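Local coordinates for AB hydrolase-1 domain-containing protein (Parabacteroides distasonis, PDB 4Q34), which is a putative esterase of the alpha/beta hydrolase family, probably hydrolysing ester bonds, though its natural substrate is not established, at residues A34-R45 / L77-Q88. Numbering follows the deposited sequence.
Sequences AYVFYQKPVGAR and LRRRFCVYLVDQ
Y35, F37 and Q39 each exchange two backbone hydrogen bonds with D87, L85 and V83 respectively, making 34-41 and 83-87 antiparallel neighbours, their axes at 165°, in the central sheet of an alpha/beta hydrolase. Because 83-87 also pairs in parallel with strand 49-52, this is where the sheet changes from antiparallel to parallel order. V36, Y38, Y84 and V86 share one face, where V86 and Y84 meet helix 153-167. Here Y38 CB sits over the face of the Y84 ring, 3.6 Å from its centroid, a CH-pi contact. With CG of Y38 between its backbone N and carbonyl carbon (chi1 76°), its own ring is led outward, nearly parallel to that of Y84 but barely overlapping it; its hydroxyl bonds E10. V36 CG1 closes on the edge of the Y84 ring, 3.7 Å from CD2. The opposite face carries Y35, F37 and Q39 to the second subunit, where F37 meets its counterpart edge-to-face. L77 CD1 packs against P41 CD at 3.6 Å, joining the strand's end to helix 72-78. That helix closes in a Schellman motif with R80 at C-prime, and a type II turn, P41 to A44, lies alongside. R80 NE gives G43 O an almost linear bond (2.8 Å, 178°), G43 O lying in the guanidinium plane although NE stands above the carbonyl plane. In return, R45 N binds R80 O, and R45 CD rests over the centre of the F81 ring, 3.4 Å from its centroid. Extended from CG to NE, R45 reaches the helix end and grips R79 O side-on through two nitrogens, with NE at 2.7 Å and NH2 at 3.0 Å.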
ATOM      1  N   ALA A  34      -8.850   5.717   5.060  1.00 16.27           N
ATOM      2  CA  ALA A  34      -8.247   5.266   3.804  1.00 16.47           C
ATOM      3  C   ALA A  34      -6.776   5.642   3.850  1.00 16.68           C
ATOM      4  O   ALA A  34      -6.388   6.578   4.599  1.00 16.37           O
ATOM      5  CB  ALA A  34      -8.914   5.954   2.613  1.00 16.81           C
ATOM      6  N   TYR A  35      -5.977   4.976   3.005  1.00 14.88           N
ATOM      7  CA  TYR A  35      -4.601   5.343   2.777  1.00 14.91           C
ATOM      8  C   TYR A  35      -4.497   5.934   1.375  1.00 15.50           C
ATOM      9  O   TYR A  35      -5.108   5.425   0.454  1.00 16.92           O
ATOM     10  CB  TYR A  35      -3.657   4.158   2.900  1.00 15.90           C
ATOM     11  CG  TYR A  35      -2.275   4.399   2.307  1.00 15.15           C
ATOM     12  CD1 TYR A  35      -2.022   4.090   0.997  1.00 15.71           C
ATOM     13  CD2 TYR A  35      -1.236   4.905   3.068  1.00 15.99           C
ATOM     14  CE1 TYR A  35      -0.760   4.273   0.434  1.00 17.03           C
ATOM     15  CE2 TYR A  35       0.035   5.105   2.526  1.00 16.31           C
ATOM     16  CZ  TYR A  35       0.271   4.773   1.200  1.00 19.24           C
ATOM     17  OH  TYR A  35       1.507   4.962   0.624  1.00 18.79           O
ATOM     18  N   VAL A  36      -3.751   7.020   1.243  1.00 15.64           N
ATOM     19  CA  VAL A  36      -3.639   7.738  -0.024  1.00 17.41           C
ATOM     20  C   VAL A  36      -2.172   7.986  -0.378  1.00 17.36           C
ATOM     21  O   VAL A  36      -1.390   8.437   0.452  1.00 16.78           O
ATOM     22  CB  VAL A  36      -4.353   9.110   0.100  1.00 17.02           C
ATOM     23  CG1 VAL A  36      -4.264   9.875  -1.223  1.00 18.87           C
ATOM     24  CG2 VAL A  36      -5.777   8.902   0.558  1.00 18.09           C
ATOM     25  N   PHE A  37      -1.797   7.710  -1.625  1.00 15.59           N
ATOM     26  CA  PHE A  37      -0.493   8.137  -2.133  1.00 16.99           C
ATOM     27  C   PHE A  37      -0.783   9.078  -3.289  1.00 16.73           C
ATOM     28  O   PHE A  37      -1.623   8.767  -4.136  1.00 16.02           O
ATOM     29  CB  PHE A  37       0.319   6.935  -2.622  1.00 18.36           C
ATOM     30  CG  PHE A  37       1.646   7.312  -3.207  1.00 16.93           C
ATOM     31  CD1 PHE A  37       2.754   7.535  -2.415  1.00 20.53           C
ATOM     32  CD2 PHE A  37       1.793   7.406  -4.591  1.00 18.85           C
ATOM     33  CE1 PHE A  37       3.994   7.887  -2.982  1.00 21.76           C
ATOM     34  CE2 PHE A  37       3.025   7.743  -5.154  1.00 19.38           C
ATOM     35  CZ  PHE A  37       4.122   7.973  -4.354  1.00 19.30           C
ATOM     36  N   TYR A  38      -0.098  10.221  -3.345  1.00 16.64           N
ATOM     37  CA  TYR A  38      -0.408  11.214  -4.344  1.00 16.55           C
ATOM     38  C   TYR A  38       0.850  11.737  -5.003  1.00 16.40           C
ATOM     39  O   TYR A  38       1.932  11.761  -4.414  1.00 15.29           O
ATOM     40  CB  TYR A  38      -1.230  12.386  -3.761  1.00 18.11           C
ATOM     41  CG  TYR A  38      -0.373  13.336  -2.937  1.00 18.59           C
ATOM     42  CD1 TYR A  38      -0.111  13.078  -1.591  1.00 21.05           C
ATOM     43  CD2 TYR A  38       0.242  14.443  -3.527  1.00 24.46           C
ATOM     44  CE1 TYR A  38       0.707  13.911  -0.845  1.00 23.51           C
ATOM     45  CE2 TYR A  38       1.056  15.275  -2.786  1.00 24.09           C
ATOM     46  CZ  TYR A  38       1.295  15.000  -1.455  1.00 24.50           C
ATOM     47  OH  TYR A  38       2.103  15.857  -0.734  1.00 25.53           O
ATOM     48  N   GLN A  39       0.690  12.177  -6.241  1.00 17.05           N
ATOM     49  CA  GLN A  39       1.788  12.860  -6.938  1.00 18.43           C
ATOM     50  C   GLN A  39       1.228  14.032  -7.690  1.00 17.67           C
ATOM     51  O   GLN A  39       0.193  13.899  -8.370  1.00 16.74           O
ATOM     52  CB  GLN A  39       2.433  11.862  -7.925  1.00 18.18           C
ATOM     53  CG  GLN A  39       3.031  10.633  -7.276  1.00 17.16           C
ATOM     54  CD  GLN A  39       3.735   9.738  -8.259  1.00 18.58           C
ATOM     55  OE1 GLN A  39       3.104   9.063  -9.098  1.00 18.79           O
ATOM     56  NE2 GLN A  39       5.042   9.667  -8.129  1.00 18.97           N
ATOM     57  N   LYS A  40       1.890  15.195  -7.556  1.00 18.39           N
ATOM     58  CA  LYS A  40       1.524  16.418  -8.247  1.00 19.83           C
ATOM     59  C   LYS A  40       2.616  16.704  -9.271  1.00 18.35           C
ATOM     60  O   LYS A  40       3.790  16.836  -8.905  1.00 19.05           O
ATOM     61  CB  LYS A  40       1.475  17.610  -7.274  1.00 19.90           C
ATOM     62  CG  LYS A  40       0.574  17.378  -6.086  1.00 25.44           C
ATOM     63  CD  LYS A  40       0.142  18.691  -5.443  1.00 32.33           C
ATOM     64  CE  LYS A  40      -0.705  18.422  -4.201  1.00 36.35           C
ATOM     65  NZ  LYS A  40      -0.845  19.632  -3.335  1.00 37.52           N
ATOM     66  N   PRO A  41       2.263  16.743 -10.550  1.00 18.10           N
ATOM     67  CA  PRO A  41       3.229  17.098 -11.578  1.00 17.13           C
ATOM     68  C   PRO A  41       3.508  18.581 -11.643  1.00 19.79           C
ATOM     69  O   PRO A  41       2.694  19.411 -11.197  1.00 21.01           O
ATOM     70  CB  PRO A  41       2.579  16.621 -12.855  1.00 19.11           C
ATOM     71  CG  PRO A  41       1.097  16.738 -12.604  1.00 19.12           C
ATOM     72  CD  PRO A  41       0.907  16.559 -11.098  1.00 18.22           C
ATOM     73  N   VAL A  42       4.672  18.910 -12.175  1.00 23.23           N
ATOM     74  CA  VAL A  42       4.949  20.276 -12.584  1.00 25.15           C
ATOM     75  C   VAL A  42       3.884  20.715 -13.574  1.00 25.46           C
ATOM     76  O   VAL A  42       3.519  19.968 -14.489  1.00 25.02           O
ATOM     77  CB  VAL A  42       6.348  20.399 -13.210  1.00 25.21           C
ATOM     78  CG1 VAL A  42       6.590  21.795 -13.824  1.00 30.85           C
ATOM     79  CG2 VAL A  42       7.416  20.136 -12.158  1.00 25.96           C
ATOM     80  N   GLY A  43       3.354  21.905 -13.333  1.00 23.39           N
ATOM     81  CA  GLY A  43       2.345  22.485 -14.202  1.00 29.93           C
ATOM     82  C   GLY A  43       0.991  21.779 -14.148  1.00 31.22           C
ATOM     83  O   GLY A  43       0.306  21.689 -15.164  1.00 27.66           O
ATOM     84  N   ALA A  44       0.622  21.282 -12.962  1.00 24.54           N
ATOM     85  CA  ALA A  44      -0.596  20.506 -12.776  1.00 23.80           C
ATOM     86  C   ALA A  44      -1.861  21.250 -13.209  1.00 23.28           C
ATOM     87  O   ALA A  44      -2.003  22.466 -13.007  1.00 24.07           O
ATOM     88  CB  ALA A  44      -0.736  20.070 -11.339  1.00 23.29           C
ATOM     89  N   ARG A  45      -2.776  20.490 -13.788  1.00 20.37           N
ATOM     90  CA  ARG A  45      -4.092  20.929 -14.143  1.00 19.23           C
ATOM     91  C   ARG A  45      -4.924  21.224 -12.886  1.00 22.43           C
ATOM     92  O   ARG A  45      -4.582  20.816 -11.783  1.00 20.31           O
ATOM     93  CB  ARG A  45      -4.797  19.873 -15.009  1.00 18.44           C
ATOM     94  CG  ARG A  45      -4.091  19.546 -16.326  1.00 19.08           C
ATOM     95  CD  ARG A  45      -4.704  18.384 -17.065  1.00 18.79           C
ATOM     96  NE  ARG A  45      -3.845  17.966 -18.166  1.00 19.67           N
ATOM     97  CZ  ARG A  45      -3.698  18.624 -19.307  1.00 21.91           C
ATOM     98  NH1 ARG A  45      -4.465  19.661 -19.576  1.00 21.34           N
ATOM     99  NH2 ARG A  45      -2.845  18.176 -20.221  1.00 21.05           N
ATOM    100  N   LEU A  77      -0.343  11.184 -14.659  1.00 18.22           N
ATOM    101  CA  LEU A  77       0.683  12.071 -14.122  1.00 17.46           C
ATOM    102  C   LEU A  77       1.470  12.694 -15.267  1.00 17.43           C
ATOM    103  O   LEU A  77       1.743  13.902 -15.252  1.00 19.75           O
ATOM    104  CB  LEU A  77       1.629  11.275 -13.209  1.00 17.46           C
ATOM    105  CG  LEU A  77       2.721  12.097 -12.531  1.00 18.35           C
ATOM    106  CD1 LEU A  77       2.103  13.171 -11.656  1.00 19.34           C
ATOM    107  CD2 LEU A  77       3.623  11.161 -11.734  1.00 21.67           C
ATOM    108  N   ARG A  78       1.799  11.892 -16.268  1.00 17.44           N
ATOM    109  CA  ARG A  78       2.526  12.388 -17.453  1.00 18.69           C
ATOM    110  C   ARG A  78       1.721  13.437 -18.221  1.00 19.75           C
ATOM    111  O   ARG A  78       2.285  14.377 -18.815  1.00 21.17           O
ATOM    112  CB  ARG A  78       2.931  11.220 -18.355  1.00 21.21           C
ATOM    113  CG  ARG A  78       3.832  11.669 -19.479  1.00 25.41           C
ATOM    114  CD  ARG A  78       4.381  10.470 -20.243  1.00 28.82           C
ATOM    115  NE  ARG A  78       5.337   9.729 -19.421  1.00 31.15           N
ATOM    116  CZ  ARG A  78       5.122   8.519 -18.919  1.00 29.28           C
ATOM    117  NH1 ARG A  78       4.017   7.854 -19.224  1.00 29.50           N
ATOM    118  NH2 ARG A  78       6.061   7.963 -18.162  1.00 31.15           N
ATOM    119  N   ARG A  79       0.418  13.302 -18.191  1.00 19.85           N
ATOM    120  CA  ARG A  79      -0.522  14.231 -18.815  1.00 19.84           C
ATOM    121  C   ARG A  79      -0.866  15.447 -17.958  1.00 19.39           C
ATOM    122  O   ARG A  79      -1.806  16.186 -18.250  1.00 20.02           O
ATOM    123  CB  ARG A  79      -1.774  13.453 -19.203  1.00 20.01           C
ATOM    124  CG  ARG A  79      -1.494  12.403 -20.262  1.00 20.81           C
ATOM    125  CD  ARG A  79      -2.685  11.545 -20.648  1.00 20.97           C
ATOM    126  NE  ARG A  79      -2.227  10.503 -21.582  1.00 22.09           N
ATOM    127  CZ  ARG A  79      -2.979   9.875 -22.476  1.00 25.60           C
ATOM    128  NH1 ARG A  79      -4.286  10.130 -22.590  1.00 23.12           N
ATOM    129  NH2 ARG A  79      -2.397   8.967 -23.259  1.00 23.10           N
ATOM    130  N   ARG A  80      -0.113  15.590 -16.877  1.00 18.73           N
ATOM    131  CA  ARG A  80      -0.107  16.749 -15.988  1.00 20.78           C
ATOM    132  C   ARG A  80      -1.271  16.849 -15.026  1.00 19.37           C
ATOM    133  O   ARG A  80      -1.611  17.941 -14.603  1.00 19.82           O
ATOM    134  CB  ARG A  80       0.072  18.051 -16.768  1.00 23.45           C
ATOM    135  CG  ARG A  80       1.371  18.110 -17.551  1.00 32.26           C
ATOM    136  CD  ARG A  80       1.783  19.558 -17.865  1.00 37.26           C
ATOM    137  NE  ARG A  80       0.649  20.485 -17.720  1.00 40.72           N
ATOM    138  CZ  ARG A  80      -0.213  20.833 -18.677  1.00 40.53           C
ATOM    139  NH1 ARG A  80      -0.090  20.386 -19.923  1.00 55.88           N
ATOM    140  NH2 ARG A  80      -1.199  21.659 -18.383  1.00 42.89           N
ATOM    141  N   PHE A  81      -1.903  15.716 -14.713  1.00 19.35           N
ATOM    142  CA  PHE A  81      -2.883  15.677 -13.641  1.00 16.43           C
ATOM    143  C   PHE A  81      -2.198  15.291 -12.320  1.00 18.34           C
ATOM    144  O   PHE A  81      -1.351  14.378 -12.284  1.00 17.52           O
ATOM    145  CB  PHE A  81      -3.988  14.657 -13.899  1.00 18.58           C
ATOM    146  CG  PHE A  81      -4.898  14.984 -15.050  1.00 16.72           C
ATOM    147  CD1 PHE A  81      -4.543  14.605 -16.341  1.00 16.31           C
ATOM    148  CD2 PHE A  81      -6.116  15.634 -14.850  1.00 16.88           C
ATOM    149  CE1 PHE A  81      -5.382  14.869 -17.402  1.00 19.12           C
ATOM    150  CE2 PHE A  81      -6.974  15.871 -15.911  1.00 18.24           C
ATOM    151  CZ  PHE A  81      -6.593  15.478 -17.193  1.00 17.33           C
ATOM    152  N   CYS A  82      -2.628  15.941 -11.229  1.00 18.88           N
ATOM    153  CA  CYS A  82      -2.398  15.407  -9.885  0.75 17.50           C
ATOM    154  C   CYS A  82      -3.163  14.122  -9.764  1.00 17.24           C
ATOM    155  O   CYS A  82      -4.350  14.083 -10.118  1.00 19.32           O
ATOM    156  CB  CYS A  82      -2.844  16.354  -8.768  0.75 17.90           C
ATOM    157  SG  CYS A  82      -2.016  17.938  -8.827  0.75 19.91           S
ATOM    158  N   VAL A  83      -2.500  13.088  -9.270  1.00 16.88           N
ATOM    159  CA  VAL A  83      -3.115  11.796  -9.164  1.00 16.51           C
ATOM    160  C   VAL A  83      -3.064  11.333  -7.695  1.00 17.24           C
ATOM    161  O   VAL A  83      -1.985  11.297  -7.102  1.00 17.20           O
ATOM    162  CB  VAL A  83      -2.421  10.754 -10.061  1.00 19.72           C
ATOM    163  CG1 VAL A  83      -2.901   9.372  -9.752  1.00 25.66           C
ATOM    164  CG2 VAL A  83      -2.596  11.084 -11.546  1.00 21.33           C
ATOM    165  N   TYR A  84      -4.229  10.913  -7.174  1.00 15.49           N
ATOM    166  CA  TYR A  84      -4.395  10.387  -5.842  1.00 15.90           C
ATOM    167  C   TYR A  84      -4.835   8.946  -5.953  1.00 16.05           C
ATOM    168  O   TYR A  84      -5.911   8.655  -6.453  1.00 18.54           O
ATOM    169  CB  TYR A  84      -5.442  11.202  -5.057  1.00 16.40           C
ATOM    170  CG  TYR A  84      -4.979  12.564  -4.706  1.00 16.31           C
ATOM    171  CD1 TYR A  84      -4.890  13.545  -5.667  1.00 17.56           C
ATOM    172  CD2 TYR A  84      -4.585  12.867  -3.391  1.00 18.72           C
ATOM    173  CE1 TYR A  84      -4.409  14.821  -5.338  1.00 19.50           C
ATOM    174  CE2 TYR A  84      -4.124  14.132  -3.060  1.00 17.77           C
ATOM    175  CZ  TYR A  84      -4.023  15.087  -4.030  1.00 20.70           C
ATOM    176  OH  TYR A  84      -3.559  16.326  -3.665  1.00 20.53           O
ATOM    177  N   LEU A  85      -3.978   8.029  -5.535  1.00 15.84           N
ATOM    178  CA  LEU A  85      -4.307   6.595  -5.526  0.50 16.03           C
ATOM    179  C   LEU A  85      -4.714   6.218  -4.102  1.00 17.53           C
ATOM    180  O   LEU A  85      -4.008   6.567  -3.150  1.00 19.99           O
ATOM    181  CB  LEU A  85      -3.090   5.747  -5.955  0.50 16.91           C
ATOM    182  CG  LEU A  85      -2.675   5.637  -7.446  0.50 16.45           C
ATOM    183  CD1 LEU A  85      -2.047   4.291  -7.743  0.50 17.92           C
ATOM    184  CD2 LEU A  85      -3.822   5.866  -8.422  0.50 16.67           C
ATOM    185  N   VAL A  86      -5.791   5.439  -3.949  1.00 16.70           N
ATOM    186  CA  VAL A  86      -6.337   5.201  -2.630  1.00 15.40           C
ATOM    187  C   VAL A  86      -6.449   3.697  -2.364  1.00 14.59           C
ATOM    188  O   VAL A  86      -6.805   2.928  -3.281  1.00 16.45           O
ATOM    189  CB  VAL A  86      -7.740   5.883  -2.503  1.00 16.21           C
ATOM    190  CG1 VAL A  86      -8.310   5.665  -1.104  1.00 16.18           C
ATOM    191  CG2 VAL A  86      -7.667   7.388  -2.871  1.00 18.07           C
ATOM    192  N   ASP A  87      -6.153   3.296  -1.117  1.00 14.76           N
ATOM    193  CA  ASP A  87      -6.611   2.043  -0.543  1.00 15.49           C
ATOM    194  C   ASP A  87      -7.730   2.422   0.449  1.00 16.12           C
ATOM    195  O   ASP A  87      -7.518   3.157   1.425  1.00 15.79           O
ATOM    196  CB  ASP A  87      -5.525   1.339   0.191  1.00 15.30           C
ATOM    197  CG  ASP A  87      -4.331   1.018  -0.690  1.00 19.37           C
ATOM    198  OD1 ASP A  87      -4.458   0.655  -1.881  1.00 16.92           O
ATOM    199  OD2 ASP A  87      -3.199   1.081  -0.135  1.00 25.02           O
ATOM    200  N   GLN A  88      -8.938   1.980   0.132  1.00 16.14           N
ATOM    201  CA  GLN A  88     -10.107   2.338   0.870  1.00 14.67           C
ATOM    202  C   GLN A  88     -10.023   1.706   2.244  1.00 13.42           C
ATOM    203  O   GLN A  88      -9.221   0.811   2.460  1.00 14.42           O
ATOM    204  CB  GLN A  88     -11.380   1.914   0.117  1.00 15.65           C
ATOM    205  CG  GLN A  88     -11.771   0.461   0.338  1.00 16.39           C
ATOM    206  CD  GLN A  88     -12.865  -0.077  -0.546  1.00 17.12           C
ATOM    207  OE1 GLN A  88     -13.472   0.623  -1.375  1.00 19.20           O
ATOM    208  NE2 GLN A  88     -13.141  -1.384  -0.360  1.00 19.31           N
TER
HETATM  209  O   HOH W   1      -4.652  17.933 -11.771  1.00 19.66           O